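Local structure of biotin binding protein A (Gallus gallus, 2C1S) at residues F86-R89 / R90-M94; P106-K109 / D110-K113. The protein binds biotin, as a tetrameric chicken relative of avidin, and carries the ligand here in its oxidised form, biotin-D-sulfoxide. All coordinates share one frame; numbering follows the deposited sequence. Where two conformers were deposited one is given.

Contact 1: residues F86-R89 / R90-M94; sequences FVDR and RGKEM
Asp88 OD1 takes two backbone N-H groups across the turn. Arg90 N lies 2.8 Å from Asp88 OD1 and Lys92 N lies 3.0 Å from Asp88 OD1. The two donors come from opposite faces of the carboxylate plane, and the Lys92 bond is the straighter, with 161° at its hydrogen. Asp88 CG sits between the backbone N and the carbonyl carbon (chi1 79°), which places OD1 between the two amides. Asp88 OD2 accepts from water 1, which in turn accepts from Arg90 NH1 at the edge of the guanidinium, 2.9 Å away. The Lys92 side chain passes beside OD2 at its CB, 3.5 Å off.

This is the tip of the beta hairpin joining strands 78-87 and 93-102 of the avidin barrel. A type I turn runs from Asp88 to Gly91, closed by Gly91 N on Asp88 O. An alanine in place of Asp88 would probably leave the amides of Arg90 and Lys92 without their shared acceptor and the turn less firmly held.

Further out, Arg89 CD rests over one face of the Arg90 guanidinium. Asp88 N bonds to Lys92 O, and Phe86 and Met94 form a hydrogen-bonded antiparallel pair. In the conformer given, Met94 also touches Val121 and Thr123 of strand 115-124, and Phe86 packs on Thr111 of the second subunit.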
loop_
_atom_site.group_PDB
_atom_site.type_symbol
_atom_site.label_atom_id
_atom_site.label_comp_id
_atom_site.label_asym_id
_atom_site.label_seq_id
_atom_site.Cartn_x
_atom_site.Cartn_y
_atom_site.Cartn_z
ATOM N N PHE A 86 17.247 -10.366 -6.796
ATOM C CA PHE A 86 17.270 -11.826 -6.968
ATOM C C PHE A 86 18.050 -12.120 -8.211
ATOM O O PHE A 86 18.013 -11.327 -9.141
ATOM C CB PHE A 86 15.847 -12.359 -7.142
ATOM C CG PHE A 86 14.984 -12.087 -5.968
ATOM C CD1 PHE A 86 14.954 -12.948 -4.886
ATOM C CD2 PHE A 86 14.258 -10.899 -5.915
ATOM C CE1 PHE A 86 14.153 -12.649 -3.769
ATOM C CE2 PHE A 86 13.470 -10.599 -4.798
ATOM C CZ PHE A 86 13.446 -11.457 -3.733
ATOM N N VAL A 87 18.763 -13.243 -8.200
ATOM C CA VAL A 87 19.504 -13.695 -9.373
ATOM C C VAL A 87 18.785 -14.966 -9.823
ATOM O O VAL A 87 18.524 -15.854 -8.993
ATOM C CB VAL A 87 21.008 -13.939 -9.064
ATOM C CG1 VAL A 87 21.189 -14.764 -7.788
ATOM C CG2 VAL A 87 21.708 -14.593 -10.231
ATOM N N ASP A 88 18.400 -15.011 -11.092
ATOM C CA ASP A 88 17.726 -16.205 -11.597
ATOM C C ASP A 88 18.737 -17.330 -11.963
ATOM O O ASP A 88 19.952 -17.173 -11.767
ATOM C CB ASP A 88 16.720 -15.858 -12.718
ATOM C CG ASP A 88 17.378 -15.634 -14.074
ATOM O OD1 ASP A 88 18.564 -15.924 -14.231
ATOM O OD2 ASP A 88 16.701 -15.160 -15.005
ATOM N N ARG A 89 18.221 -18.449 -12.486
ATOM C CA ARG A 89 19.026 -19.647 -12.744
ATOM C C ARG A 89 20.111 -19.361 -13.770
ATOM O O ARG A 89 21.131 -20.055 -13.809
ATOM C CB ARG A 89 18.137 -20.799 -13.225
ATOM C CG ARG A 89 17.450 -20.542 -14.571
ATOM C CD ARG A 89 16.900 -21.834 -15.183
ATOM N NE ARG A 89 15.881 -22.471 -14.349
ATOM C CZ ARG A 89 15.534 -23.761 -14.443
ATOM N NH1 ARG A 89 16.157 -24.572 -15.306
ATOM N NH2 ARG A 89 14.591 -24.245 -13.654
ATOM N N ARG A 90 19.882 -18.338 -14.593
ATOM C CA ARG A 90 20.835 -17.946 -15.632
ATOM C C ARG A 90 21.754 -16.797 -15.223
ATOM O O ARG A 90 22.526 -16.299 -16.040
ATOM C CB ARG A 90 20.087 -17.564 -16.901
ATOM C CG ARG A 90 19.611 -18.771 -17.668
ATOM C CD ARG A 90 18.794 -18.449 -18.885
ATOM N NE ARG A 90 18.191 -19.721 -19.261
ATOM C CZ ARG A 90 16.961 -20.085 -18.919
ATOM N NH1 ARG A 90 16.165 -19.265 -18.240
ATOM N NH2 ARG A 90 16.527 -21.267 -19.258
ATOM N N GLY A 91 21.643 -16.375 -13.965
ATOM C CA GLY A 91 22.449 -15.276 -13.431
ATOM C C GLY A 91 21.890 -13.892 -13.727
ATOM O O GLY A 91 22.595 -12.900 -13.554
ATOM N N LYS A 92 20.649 -13.801 -14.198
ATOM C CA LYS A 92 20.093 -12.495 -14.529
ATOM C C LYS A 92 19.547 -11.888 -13.249
ATOM O O LYS A 92 18.900 -12.577 -12.464
ATOM C CB LYS A 92 19.002 -12.597 -15.589
ATOM C CG LYS A 92 19.501 -13.245 -16.886
ATOM C CD LYS A 92 18.462 -13.281 -18.006
ATOM C CE LYS A 92 18.960 -14.203 -19.151
ATOM N NZ LYS A 92 18.039 -14.140 -20.318
ATOM N N GLU A 93 19.856 -10.612 -13.033
ATOM C CA GLU A 93 19.461 -9.897 -11.799
ATOM C C GLU A 93 18.186 -9.096 -12.003
ATOM O O GLU A 93 18.025 -8.373 -12.992
ATOM C CB GLU A 93 20.575 -8.930 -11.355
ATOM C CG GLU A 93 21.964 -9.575 -11.095
ATOM C CD GLU A 93 23.079 -8.635 -11.486
ATOM O OE1 GLU A 93 23.049 -8.090 -12.629
ATOM O OE2 GLU A 93 23.986 -8.436 -10.656
ATOM N N MET A 94 17.286 -9.201 -11.033
ATOM C CA MET A 94 16.066 -8.403 -11.050
ATOM C C MET A 94 15.869 -7.757 -9.683
ATOM O O MET A 94 15.967 -8.454 -8.686
ATOM C CB MET A 94 14.850 -9.242 -11.488
ATOM C CG MET A 94 14.705 -9.421 -13.020
ATOM S SD MET A 94 15.590 -10.846 -13.720
ATOM C CE MET A 94 15.180 -10.691 -15.453
HETATM O O HOH W 1 16.498 -16.570 -17.292
#

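Contact 2: residues P106-K109 / D110-K113; sequences PSRK and DTWK. With BSO (biotin-D-sulfoxide), chain D.
Asp110 N bonds to Ser107 O at 3.0 Å and Thr111 N bonds to Arg108 O at 2.9 Å, as the chain winds into a short 3-10 helical segment, 108-113. In the conformer given, Thr111 OG1 also donates to Arg108 O, but the placement of this hydroxyl is doubtful.

Lys109 and Asp110 run side by side. The lysine chain is extended as far as CE and then bends at its last torsion (chi4 66°), bringing NZ to 2.9 Å from Asp110 OD1 in a salt bridge. Lys113 NZ adds a longer one. Water 3 spans Lys109 NZ and Asp110 OD2, and Pro106 CD lies 3.3 Å from Asp110 OD2. Arg108 NH2 forms a salt bridge with Glu96 of the second subunit.

Lys109 O meets the Trp112 ring at its edge, 3.3 Å from Trp112 CD1. Lys113 CB covers one face of the indole. On the opposite face lies the ligand, with its C2 3.4 Å from Trp112 CZ3. The ligand's polar partners include Ser17, Tyr34 and Thr79 of the third subunit, so Trp112 packs against a ligand held by a neighbouring subunit, consistent with the tryptophan that avidins lend to the adjacent subunit's biotin pocket.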
loop_
_atom_site.group_PDB
_atom_site.type_symbol
_atom_site.label_atom_id
_atom_site.label_comp_id
_atom_site.label_asym_id
_atom_site.label_seq_id
_atom_site.Cartn_x
_atom_site.Cartn_y
_atom_site.Cartn_z
ATOM N N PRO A 106 -2.507 20.574 0.041
ATOM C CA PRO A 106 -2.715 21.945 0.543
ATOM C C PRO A 106 -3.054 22.041 2.024
ATOM O O PRO A 106 -2.809 23.087 2.623
ATOM C CB PRO A 106 -3.889 22.465 -0.306
ATOM C CG PRO A 106 -3.971 21.521 -1.486
ATOM C CD PRO A 106 -3.552 20.198 -0.928
ATOM N N SER A 107 -3.626 20.986 2.608
ATOM C CA SER A 107 -3.899 20.975 4.047
ATOM C C SER A 107 -3.897 19.589 4.641
ATOM O O SER A 107 -3.912 18.585 3.914
ATOM C CB SER A 107 -5.220 21.690 4.375
ATOM O OG SER A 107 -6.332 20.877 4.101
ATOM N N ARG A 108 -3.885 19.524 5.963
ATOM C CA ARG A 108 -3.781 18.238 6.629
ATOM C C ARG A 108 -4.989 17.351 6.363
ATOM O O ARG A 108 -4.840 16.138 6.145
ATOM C CB ARG A 108 -3.585 18.406 8.118
ATOM C CG ARG A 108 -3.061 17.162 8.747
ATOM C CD ARG A 108 -3.175 17.225 10.223
ATOM N NE ARG A 108 -2.779 15.963 10.819
ATOM C CZ ARG A 108 -2.864 15.704 12.112
ATOM N NH1 ARG A 108 -3.348 16.642 12.931
ATOM N NH2 ARG A 108 -2.470 14.517 12.588
ATOM N N LYS A 109 -6.178 17.953 6.370
ATOM C CA LYS A 109 -7.401 17.232 6.054
ATOM C C LYS A 109 -7.307 16.430 4.741
ATOM O O LYS A 109 -8.077 15.493 4.558
ATOM C CB LYS A 109 -8.597 18.195 5.972
ATOM C CG LYS A 109 -8.754 18.851 4.574
ATOM C CD LYS A 109 -10.020 19.719 4.392
ATOM C CE LYS A 109 -9.919 20.623 3.132
ATOM N NZ LYS A 109 -9.908 19.821 1.842
ATOM N N ASP A 110 -6.388 16.821 3.840
ATOM C CA ASP A 110 -6.248 16.225 2.509
ATOM C C ASP A 110 -5.256 15.045 2.502
ATOM O O ASP A 110 -5.047 14.411 1.475
ATOM C CB ASP A 110 -5.742 17.239 1.468
ATOM C CG ASP A 110 -6.812 18.200 0.953
ATOM O OD1 ASP A 110 -8.018 17.875 0.929
ATOM O OD2 ASP A 110 -6.403 19.303 0.536
ATOM N N THR A 111 -4.642 14.764 3.644
ATOM C CA THR A 111 -3.600 13.735 3.702
ATOM C C THR A 111 -4.057 12.364 3.257
ATOM O O THR A 111 -3.269 11.622 2.620
ATOM C CB THR A 111 -2.864 13.720 5.046
ATOM O OG1 THR A 111 -3.764 13.417 6.112
ATOM C CG2 THR A 111 -2.313 15.052 5.284
ATOM N N TRP A 112 -5.329 12.051 3.537
ATOM C CA TRP A 112 -5.918 10.770 3.156
ATOM C C TRP A 112 -5.689 10.376 1.697
ATOM O O TRP A 112 -5.558 9.186 1.437
ATOM C CB TRP A 112 -7.440 10.726 3.505
ATOM C CG TRP A 112 -8.288 11.544 2.544
ATOM C CD1 TRP A 112 -8.652 12.890 2.676
ATOM C CD2 TRP A 112 -8.880 11.092 1.314
ATOM N NE1 TRP A 112 -9.409 13.278 1.571
ATOM C CE2 TRP A 112 -9.568 12.200 0.736
ATOM C CE3 TRP A 112 -8.889 9.855 0.630
ATOM C CZ2 TRP A 112 -10.262 12.100 -0.480
ATOM C CZ3 TRP A 112 -9.557 9.770 -0.600
ATOM C CH2 TRP A 112 -10.228 10.892 -1.144
ATOM N N LYS A 113 -5.689 11.335 0.757
ATOM C CA LYS A 113 -5.591 11.063 -0.667
ATOM C C LYS A 113 -4.172 11.243 -1.256
ATOM O O LYS A 113 -3.973 11.206 -2.481
ATOM C CB LYS A 113 -6.591 11.926 -1.460
ATOM C CG LYS A 113 -6.255 13.405 -1.460
ATOM C CD LYS A 113 -7.247 14.217 -2.215
ATOM C CE LYS A 113 -6.990 15.705 -1.917
ATOM N NZ LYS A 113 -7.875 16.546 -2.778
HETATM C C11 BSO D . -13.396 9.162 -4.781
HETATM O O11 BSO D . -13.161 10.275 -4.266
HETATM O O12 BSO D . -12.813 8.695 -5.768
HETATM C C10 BSO D . -14.498 8.291 -4.135
HETATM C C9 BSO D . -14.610 8.637 -2.648
HETATM C C8 BSO D . -13.391 8.021 -1.911
HETATM C C7 BSO D . -13.426 8.292 -0.409
HETATM C C2 BSO D . -12.168 7.721 0.285
HETATM S S1 BSO D . -12.151 5.904 0.432
HETATM C C6 BSO D . -10.781 5.923 1.608
HETATM C C5 BSO D . -11.005 7.185 2.478
HETATM N N1 BSO D . -11.815 6.808 3.646
HETATM C C3 BSO D . -13.013 7.458 3.595
HETATM O O3 BSO D . -13.882 7.372 4.471
HETATM N N2 BSO D . -13.159 8.226 2.529
HETATM C C4 BSO D . -11.931 8.189 1.720
HETATM O O10 BSO D . -11.665 5.497 -0.915
HETATM O O HOH W 2 -6.931 13.146 5.793
HETATM O O HOH W 3 -7.584 21.680 0.748
#

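In the fold
Contacts 1 and 2 lie on opposite sides of the chain's centre, with their own centres about 41 Å apart. Neither is barrel core; both are partly buried. Contact 1 joins strands 78-87 and 93-102. Contact 2 belongs to the loop from strand 93-102 to strand 115-124, so strand 93-102 leads from contact 1 to the loop that holds contact 2. Each uses an aspartate, but differently: in 86-94 it collects backbone amides, while in 106-113 it pairs with lysines. Both touch the second subunit. Contact 2 also reaches the third subunit and borders bound ligand.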